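PDB 3SAO: extracellular fatty acid-binding protein from Gallus gallus, which tightly binds bacterial ferric siderophores and long-chain fatty acids, and may act as an antibacterial factor and lysophosphatidic acid sensor. Local coordinates for residues 118-121 with 122-126. Sequence-based numbering, arbitrary orientation.
Sequences REVS and PTAMA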
loop_
_atom_site.group_PDB
_atom_site.type_symbol
_atom_site.label_atom_id
_atom_site.label_comp_id
_atom_site.label_asym_id
_atom_site.label_seq_id
_atom_site.Cartn_x
_atom_site.Cartn_y
_atom_site.Cartn_z
ATOM N N ARG A 118 -9.247 -9.059 3.628
ATOM C CA ARG A 118 -9.211 -9.008 2.160
ATOM C C ARG A 118 -10.551 -8.587 1.587
ATOM O O ARG A 118 -10.639 -8.215 0.432
ATOM C CB ARG A 118 -8.757 -10.363 1.585
ATOM C CG ARG A 118 -9.753 -11.490 1.685
ATOM C CD ARG A 118 -9.078 -12.773 1.218
ATOM N NE ARG A 118 -9.997 -13.844 0.825
ATOM C CZ ARG A 118 -9.609 -14.919 0.141
ATOM N NH1 ARG A 118 -8.336 -15.050 -0.218
ATOM N NH2 ARG A 118 -10.483 -15.859 -0.191
ATOM N N GLU A 119 -11.595 -8.657 2.403
ATOM C CA GLU A 119 -12.905 -8.124 2.066
ATOM C C GLU A 119 -13.041 -6.720 2.644
ATOM O O GLU A 119 -13.267 -6.538 3.844
ATOM C CB GLU A 119 -13.994 -9.043 2.622
ATOM C CG GLU A 119 -13.895 -10.470 2.137
ATOM N N VAL A 120 -12.859 -5.717 1.800
ATOM C CA VAL A 120 -12.803 -4.353 2.294
ATOM C C VAL A 120 -14.192 -3.893 2.724
ATOM O O VAL A 120 -15.192 -4.215 2.092
ATOM C CB VAL A 120 -12.198 -3.381 1.238
ATOM C CG1 VAL A 120 -12.980 -3.444 -0.070
ATOM C CG2 VAL A 120 -12.177 -1.979 1.784
ATOM N N SER A 121 -14.257 -3.181 3.840
ATOM C CA SER A 121 -15.517 -2.662 4.316
ATOM C C SER A 121 -16.002 -1.526 3.413
ATOM O O SER A 121 -15.198 -0.708 2.957
ATOM C CB SER A 121 -15.348 -2.141 5.740
ATOM O OG SER A 121 -14.704 -0.881 5.713
ATOM N N PRO A 122 -17.320 -1.452 3.171
ATOM C CA PRO A 122 -17.916 -0.336 2.451
ATOM C C PRO A 122 -17.436 1.015 2.961
ATOM O O PRO A 122 -17.193 1.929 2.163
ATOM C CB PRO A 122 -19.408 -0.513 2.731
ATOM C CG PRO A 122 -19.564 -1.991 2.877
ATOM C CD PRO A 122 -18.324 -2.476 3.517
ATOM N N THR A 123 -17.280 1.112 4.282
ATOM C CA THR A 123 -16.934 2.359 4.956
ATOM C C THR A 123 -15.554 2.841 4.516
ATOM O O THR A 123 -15.371 3.992 4.084
ATOM C CB THR A 123 -16.933 2.161 6.483
ATOM O OG1 THR A 123 -18.264 1.838 6.929
ATOM C CG2 THR A 123 -16.455 3.423 7.202
ATOM N N ALA A 124 -14.591 1.940 4.637
ATOM C CA ALA A 124 -13.226 2.185 4.206
ATOM C C ALA A 124 -13.156 2.535 2.725
ATOM O O ALA A 124 -12.428 3.460 2.345
ATOM C CB ALA A 124 -12.369 0.965 4.482
ATOM N N MET A 125 -13.868 1.783 1.882
ATOM C CA MET A 125 -13.817 2.053 0.443
ATOM C C MET A 125 -14.368 3.458 0.153
ATOM O O MET A 125 -13.837 4.194 -0.699
ATOM C CB MET A 125 -14.587 1.014 -0.387
ATOM C CG MET A 125 -14.545 1.264 -1.903
ATOM S SD MET A 125 -12.868 1.251 -2.653
ATOM C CE MET A 125 -12.442 -0.430 -2.384
ATOM N N ALA A 126 -15.459 3.808 0.830
ATOM C CA ALA A 126 -16.081 5.122 0.663
ATOM C C ALA A 126 -15.136 6.281 1.011
ATOM O O ALA A 126 -15.074 7.278 0.259
ATOM C CB ALA A 126 -17.370 5.209 1.468
#
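Ser121 caps the helix that begins at Pro122, and its side chain takes the amide of Ala124 as its partner. With OG lying between its own backbone N and carbonyl carbon (chi1 77°), the hydroxyl leans over the first turn, and Ser121 OG accepts from Ala124 N at 3.0 Å in a nearly straight bond (163° at the hydrogen). The same residue serves the turn a second time through its backbone: Ser121 O receives Met125 N at 3.0 Å, the first i to i+4 bond of the helix, which Ala126 N to Pro122 O then continues. Pro122, at N1, has no amide hydrogen to satisfy, and its phi of -48° already suits a helix.

Beside this polar cap, Val120 and Met125, at N' and N4, form a hydrophobic staple. Val120 CG1 meets Met125 CE at 3.8 Å; the methionine's bends at chi2 and chi3 bring that methyl in, and the two side chains cross at about a right angle. Val120 CG2 adds a further apolar contact, 4.0 Å from Ala124 CB. Val120 and Met125 also both touch Leu113 of strand 106-115, so the helix start packs on the lipocalin barrel; Val120 touches Val15, and Met125 touches Ala16, of strand 10-18. The serine hydroxyl thus satisfies the N3 amide, for which the helix itself has no i-4 carbonyl, while Ser121 O opens the regular series.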